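PDB 4K70: UL37 from Suid herpesvirus 1, which is an inner tegument protein that probably helps control viral trafficking, its N-terminal half crystallised here as an elongated, largely helical calcium-binding fragment. Local coordinates for residues A[17-28]-A[55-65]. Residues are numbered along the deposited sequence; the frame is centred on the assembly and turned at random.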
ATOM      1  N   HIS A  17     -14.048  24.022  39.784  1.00 71.59           N
ATOM      2  CA  HIS A  17     -13.975  25.119  38.842  1.00 69.74           C
ATOM      3  C   HIS A  17     -13.606  26.488  39.383  1.00 73.55           C
ATOM      4  O   HIS A  17     -13.262  27.386  38.643  1.00 68.91           O
ATOM      5  CB  HIS A  17     -15.243  25.152  38.009  1.00 68.72           C
ATOM      6  CG  HIS A  17     -15.145  24.310  36.781  1.00 69.86           C
ATOM      7  ND1 HIS A  17     -15.751  24.643  35.595  1.00 62.61           N
ATOM      8  CD2 HIS A  17     -14.472  23.163  36.552  1.00 68.13           C
ATOM      9  CE1 HIS A  17     -15.466  23.728  34.689  1.00 60.35           C
ATOM     10  NE2 HIS A  17     -14.691  22.820  35.242  1.00 65.83           N
ATOM     11  N   ALA A  18     -13.661  26.632  40.695  1.00 76.75           N
ATOM     12  CA  ALA A  18     -13.221  27.859  41.325  1.00 72.24           C
ATOM     13  C   ALA A  18     -11.702  27.873  41.403  1.00 71.04           C
ATOM     14  O   ALA A  18     -11.104  28.798  41.906  1.00 71.12           O
ATOM     15  CB  ALA A  18     -13.868  28.033  42.682  1.00 67.36           C
ATOM     16  N   VAL A  19     -11.084  26.815  40.902  1.00 73.83           N
ATOM     17  CA  VAL A  19      -9.643  26.688  40.882  1.00 72.62           C
ATOM     18  C   VAL A  19      -9.187  26.364  39.458  1.00 70.44           C
ATOM     19  O   VAL A  19      -8.975  25.218  39.091  1.00 67.12           O
ATOM     20  CB  VAL A  19      -9.116  25.741  41.988  1.00 69.42           C
ATOM     21  CG1 VAL A  19     -10.203  24.851  42.560  1.00 70.08           C
ATOM     22  CG2 VAL A  19      -7.879  24.977  41.576  1.00 69.83           C
ATOM     23  N   ALA A  20      -9.075  27.424  38.667  1.00 69.80           N
ATOM     24  CA  ALA A  20      -8.725  27.275  37.252  1.00 69.10           C
ATOM     25  C   ALA A  20      -7.488  26.406  37.003  1.00 65.91           C
ATOM     26  O   ALA A  20      -7.270  25.938  35.884  1.00 63.01           O
ATOM     27  CB  ALA A  20      -8.536  28.653  36.607  1.00 65.48           C
ATOM     28  N   THR A  21      -6.681  26.199  38.039  1.00 67.95           N
ATOM     29  CA  THR A  21      -5.437  25.436  37.910  1.00 68.25           C
ATOM     30  C   THR A  21      -5.627  23.915  37.789  1.00 66.40           C
ATOM     31  O   THR A  21      -4.870  23.253  37.075  1.00 66.65           O
ATOM     32  CB  THR A  21      -4.448  25.754  39.053  1.00 71.33           C
ATOM     33  OG1 THR A  21      -5.141  25.741  40.309  1.00 69.40           O
ATOM     34  CG2 THR A  21      -3.812  27.124  38.837  1.00 74.03           C
ATOM     35  N   VAL A  22      -6.618  23.360  38.482  1.00 63.42           N
ATOM     36  CA  VAL A  22      -6.924  21.940  38.320  1.00 63.44           C
ATOM     37  C   VAL A  22      -7.489  21.674  36.918  1.00 62.56           C
ATOM     38  O   VAL A  22      -7.068  20.738  36.226  1.00 59.71           O
ATOM     39  CB  VAL A  22      -7.899  21.429  39.405  1.00 64.53           C
ATOM     40  CG1 VAL A  22      -9.148  22.286  39.451  1.00 66.64           C
ATOM     41  CG2 VAL A  22      -8.255  19.974  39.159  1.00 61.86           C
ATOM     42  N   VAL A  23      -8.431  22.518  36.503  1.00 67.24           N
ATOM     43  CA  VAL A  23      -9.020  22.439  35.170  1.00 58.82           C
ATOM     44  C   VAL A  23      -7.941  22.459  34.085  1.00 57.68           C
ATOM     45  O   VAL A  23      -8.042  21.748  33.083  1.00 53.39           O
ATOM     46  CB  VAL A  23     -10.004  23.598  34.927  1.00 61.76           C
ATOM     47  CG1 VAL A  23     -10.779  23.370  33.645  1.00 54.84           C
ATOM     48  CG2 VAL A  23     -10.958  23.747  36.108  1.00 61.10           C
ATOM     49  N   GLN A  24      -6.898  23.260  34.296  1.00 57.98           N
ATOM     50  CA  GLN A  24      -5.818  23.377  33.316  1.00 57.45           C
ATOM     51  C   GLN A  24      -4.957  22.115  33.206  1.00 57.13           C
ATOM     52  O   GLN A  24      -4.626  21.683  32.100  1.00 57.07           O
ATOM     53  CB  GLN A  24      -4.951  24.609  33.599  1.00 59.41           C
ATOM     54  CG  GLN A  24      -5.691  25.925  33.398  1.00 60.55           C
ATOM     55  CD  GLN A  24      -4.785  27.137  33.495  1.00 65.16           C
ATOM     56  OE1 GLN A  24      -5.229  28.230  33.847  1.00 68.55           O
ATOM     57  NE2 GLN A  24      -3.508  26.951  33.170  1.00 68.73           N
ATOM     58  N   SER A  25      -4.599  21.525  34.344  1.00 57.75           N
ATOM     59  CA  SER A  25      -3.829  20.278  34.352  1.00 57.18           C
ATOM     60  C   SER A  25      -4.539  19.154  33.599  1.00 54.06           C
ATOM     61  O   SER A  25      -3.933  18.458  32.789  1.00 58.83           O
ATOM     62  CB  SER A  25      -3.532  19.835  35.787  1.00 62.07           C
ATOM     63  OG  SER A  25      -2.405  20.520  36.306  1.00 64.53           O
ATOM     64  N   ARG A  26      -5.825  18.987  33.878  1.00 56.95           N
ATOM     65  CA  ARG A  26      -6.646  17.990  33.207  1.00 57.12           C
ATOM     66  C   ARG A  26      -6.682  18.191  31.697  1.00 53.47           C
ATOM     67  O   ARG A  26      -6.503  17.245  30.936  1.00 50.43           O
ATOM     68  CB  ARG A  26      -8.067  18.051  33.754  1.00 52.75           C
ATOM     69  CG  ARG A  26      -8.129  17.895  35.242  1.00 56.83           C
ATOM     70  CD  ARG A  26      -7.538  16.560  35.655  1.00 61.40           C
ATOM     71  NE  ARG A  26      -7.678  16.337  37.090  1.00 62.84           N
ATOM     72  CZ  ARG A  26      -6.654  16.251  37.930  1.00 63.77           C
ATOM     73  NH1 ARG A  26      -5.413  16.355  37.470  1.00 61.40           N
ATOM     74  NH2 ARG A  26      -6.870  16.053  39.223  1.00 62.57           N
ATOM     75  N   ILE A  27      -6.943  19.423  31.270  1.00 50.91           N
ATOM     76  CA  ILE A  27      -7.005  19.738  29.847  1.00 49.93           C
ATOM     77  C   ILE A  27      -5.639  19.512  29.211  1.00 47.43           C
ATOM     78  O   ILE A  27      -5.533  18.932  28.129  1.00 47.42           O
ATOM     79  CB  ILE A  27      -7.497  21.188  29.594  1.00 45.01           C
ATOM     80  CG1 ILE A  27      -8.937  21.352  30.074  1.00 41.93           C
ATOM     81  CG2 ILE A  27      -7.385  21.540  28.114  1.00 45.93           C
ATOM     82  CD1 ILE A  27      -9.453  22.772  30.026  1.00 43.42           C
ATOM     83  N   LEU A  28      -4.592  19.952  29.902  1.00 52.05           N
ATOM     84  CA  LEU A  28      -3.225  19.769  29.426  1.00 52.68           C
ATOM     85  C   LEU A  28      -2.898  18.288  29.272  1.00 52.15           C
ATOM     86  O   LEU A  28      -2.126  17.905  28.391  1.00 52.73           O
ATOM     87  CB  LEU A  28      -2.223  20.443  30.369  1.00 52.20           C
ATOM     88  CG  LEU A  28      -2.240  21.974  30.417  1.00 54.48           C
ATOM     89  CD1 LEU A  28      -1.332  22.482  31.530  1.00 56.25           C
ATOM     90  CD2 LEU A  28      -1.846  22.583  29.075  1.00 43.42           C
ATOM     91  N   ARG A  55     -18.063  24.729  29.223  1.00 35.54           N
ATOM     92  CA  ARG A  55     -18.297  25.176  30.587  1.00 39.82           C
ATOM     93  C   ARG A  55     -16.986  25.489  31.292  1.00 43.29           C
ATOM     94  O   ARG A  55     -16.924  26.392  32.126  1.00 41.72           O
ATOM     95  CB  ARG A  55     -19.088  24.145  31.389  1.00 43.44           C
ATOM     96  CG  ARG A  55     -18.576  24.030  32.810  1.00 52.02           C
ATOM     97  CD  ARG A  55     -19.699  23.982  33.839  1.00 54.22           C
ATOM     98  NE  ARG A  55     -20.196  22.628  34.074  1.00 51.55           N
ATOM     99  CZ  ARG A  55     -19.439  21.587  34.414  1.00 57.12           C
ATOM    100  NH1 ARG A  55     -18.123  21.719  34.548  1.00 58.66           N
ATOM    101  NH2 ARG A  55     -20.002  20.401  34.611  1.00 58.92           N
ATOM    102  N   ALA A  56     -15.936  24.749  30.960  1.00 39.75           N
ATOM    103  CA  ALA A  56     -14.625  25.041  31.527  1.00 41.33           C
ATOM    104  C   ALA A  56     -14.151  26.465  31.178  1.00 45.15           C
ATOM    105  O   ALA A  56     -13.571  27.160  32.017  1.00 45.05           O
ATOM    106  CB  ALA A  56     -13.605  24.011  31.080  1.00 42.47           C
ATOM    107  N   TYR A  57     -14.396  26.898  29.945  1.00 40.20           N
ATOM    108  CA  TYR A  57     -13.963  28.226  29.524  1.00 43.66           C
ATOM    109  C   TYR A  57     -14.814  29.300  30.189  1.00 41.46           C
ATOM    110  O   TYR A  57     -14.292  30.312  30.644  1.00 41.90           O
ATOM    111  CB  TYR A  57     -14.016  28.378  28.003  1.00 39.09           C
ATOM    112  CG  TYR A  57     -13.704  29.789  27.547  1.00 36.75           C
ATOM    113  CD1 TYR A  57     -12.421  30.311  27.676  1.00 41.43           C
ATOM    114  CD2 TYR A  57     -14.688  30.594  26.996  1.00 36.53           C
ATOM    115  CE1 TYR A  57     -12.126  31.600  27.272  1.00 42.70           C
ATOM    116  CE2 TYR A  57     -14.404  31.891  26.586  1.00 41.68           C
ATOM    117  CZ  TYR A  57     -13.123  32.390  26.730  1.00 43.84           C
ATOM    118  OH  TYR A  57     -12.833  33.681  26.326  1.00 46.36           O
ATOM    119  N   VAL A  58     -16.121  29.071  30.230  1.00 41.23           N
ATOM    120  CA  VAL A  58     -17.052  29.973  30.899  1.00 47.03           C
ATOM    121  C   VAL A  58     -16.633  30.272  32.346  1.00 51.02           C
ATOM    122  O   VAL A  58     -16.682  31.419  32.787  1.00 52.83           O
ATOM    123  CB  VAL A  58     -18.491  29.414  30.882  1.00 44.75           C
ATOM    124  CG1 VAL A  58     -19.351  30.135  31.892  1.00 47.15           C
ATOM    125  CG2 VAL A  58     -19.105  29.546  29.496  1.00 42.65           C
ATOM    126  N   GLU A  59     -16.199  29.249  33.076  1.00 47.10           N
ATOM    127  CA  GLU A  59     -15.930  29.408  34.504  1.00 47.81           C
ATOM    128  C   GLU A  59     -14.482  29.781  34.858  1.00 49.60           C
ATOM    129  O   GLU A  59     -14.228  30.358  35.911  1.00 54.66           O
ATOM    130  CB  GLU A  59     -16.404  28.168  35.277  1.00 52.88           C
ATOM    131  CG  GLU A  59     -17.913  27.933  35.114  1.00 55.03           C
ATOM    132  CD  GLU A  59     -18.459  26.797  35.963  1.00 62.63           C
ATOM    133  OE1 GLU A  59     -17.670  26.127  36.664  1.00 66.37           O
ATOM    134  OE2 GLU A  59     -19.692  26.574  35.925  1.00 65.17           O
ATOM    135  N   THR A  60     -13.536  29.463  33.985  1.00 49.29           N
ATOM    136  CA  THR A  60     -12.135  29.752  34.277  1.00 48.40           C
ATOM    137  C   THR A  60     -11.574  30.776  33.306  1.00 48.88           C
ATOM    138  O   THR A  60     -10.560  31.421  33.590  1.00 49.95           O
ATOM    139  CB  THR A  60     -11.257  28.493  34.221  1.00 49.03           C
ATOM    140  OG1 THR A  60     -11.007  28.147  32.852  1.00 51.37           O
ATOM    141  CG2 THR A  60     -11.937  27.327  34.933  1.00 53.83           C
ATOM    142  N   GLY A  61     -12.231  30.918  32.158  1.00 46.41           N
ATOM    143  CA  GLY A  61     -11.790  31.862  31.142  1.00 47.22           C
ATOM    144  C   GLY A  61     -10.389  31.584  30.637  1.00 46.81           C
ATOM    145  O   GLY A  61      -9.744  32.452  30.055  1.00 47.62           O
ATOM    146  N   THR A  62      -9.911  30.366  30.847  1.00 43.36           N
ATOM    147  CA  THR A  62      -8.532  30.051  30.508  1.00 46.58           C
ATOM    148  C   THR A  62      -8.329  29.757  29.025  1.00 50.78           C
ATOM    149  O   THR A  62      -9.263  29.395  28.296  1.00 47.07           O
ATOM    150  CB  THR A  62      -7.997  28.866  31.313  1.00 48.36           C
ATOM    151  OG1 THR A  62      -8.717  27.685  30.941  1.00 53.04           O
ATOM    152  CG2 THR A  62      -8.158  29.119  32.804  1.00 52.04           C
ATOM    153  N   CYS A  63      -7.079  29.917  28.607  1.00 45.44           N
ATOM    154  CA  CYS A  63      -6.656  29.748  27.231  1.00 48.71           C
ATOM    155  C   CYS A  63      -6.710  28.273  26.833  1.00 45.48           C
ATOM    156  O   CYS A  63      -7.104  27.938  25.715  1.00 42.78           O
ATOM    157  CB  CYS A  63      -5.236  30.300  27.086  1.00 47.56           C
ATOM    158  SG  CYS A  63      -4.487  30.073  25.482  1.00 58.37           S
ATOM    159  N   GLU A  64      -6.309  27.404  27.757  1.00 46.36           N
ATOM    160  CA  GLU A  64      -6.406  25.956  27.579  1.00 42.12           C
ATOM    161  C   GLU A  64      -7.843  25.528  27.286  1.00 41.19           C
ATOM    162  O   GLU A  64      -8.095  24.762  26.356  1.00 38.51           O
ATOM    163  CB  GLU A  64      -5.889  25.223  28.822  1.00 43.77           C
ATOM    164  CG  GLU A  64      -4.377  25.323  29.033  1.00 50.11           C
ATOM    165  CD  GLU A  64      -3.907  26.749  29.302  1.00 50.33           C
ATOM    166  OE1 GLU A  64      -4.722  27.560  29.785  1.00 51.02           O
ATOM    167  OE2 GLU A  64      -2.728  27.059  29.030  1.00 46.59           O
ATOM    168  N   ALA A  65      -8.782  26.033  28.081  1.00 34.46           N
ATOM    169  CA  ALA A  65     -10.199  25.731  27.898  1.00 39.63           C
ATOM    170  C   ALA A  65     -10.727  26.230  26.560  1.00 38.47           C
ATOM    171  O   ALA A  65     -11.560  25.578  25.930  1.00 35.72           O
ATOM    172  CB  ALA A  65     -11.029  26.324  29.038  1.00 40.53           C
TER
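Ala-20 meets the turn of 55-65 with its methyl group, CB lying 3.6 Å from Thr-60 CB and also against the CG2 methyl of Thr-62. One helical turn on, the two branches of Val-23 divide the work: CG1, anti to the backbone N (chi1 -170°), packs on Ala-56 CB at 3.9 Å, while CG2 meets Thr-60 CG2 tip to tip. Ile-27 continues this apolar row, its CD1 sitting 3.7 Å from Ala-65 CA. Polar groups flank it. The Gln-24 amide stacks on the Glu-64 carboxylate, the planes nearly parallel, and Glu-64 OE2 is bonded instead to Ala-465 N at the start of helix 464-481. At the other end, His-17 ND1 gives Glu-59 OE1 a weak bond of 2.7 Å, bent to 125° at the hydrogen, with ring and carboxylate nearly perpendicular. His-17 CE1 touches Arg-55 NH1 at 3.3 Å, the planes steeply inclined, and NE2 is buried without a partner.

Behind this surface, Thr-60 OG1 donates to Ala-56 O at 2.9 Å and accepts from Thr-62 OG1 and, in an ST turn, from Thr-62 N at 3.2 Å. These three bonds fix its rotation and turn CG2 toward Val-23. Just after Thr-60, Gly-61 leaves helical geometry with positive phi, and Thr-62 N-caps helix 63-78 through a weak bond from Ala-65 N. Helices 39-60 and 63-78, joined by this tight ST-turn and N-cap connection, thus pack against helix 20-32, whose 20-28 part runs roughly antiparallel to 55-60 (149°), within an all-helical bundle.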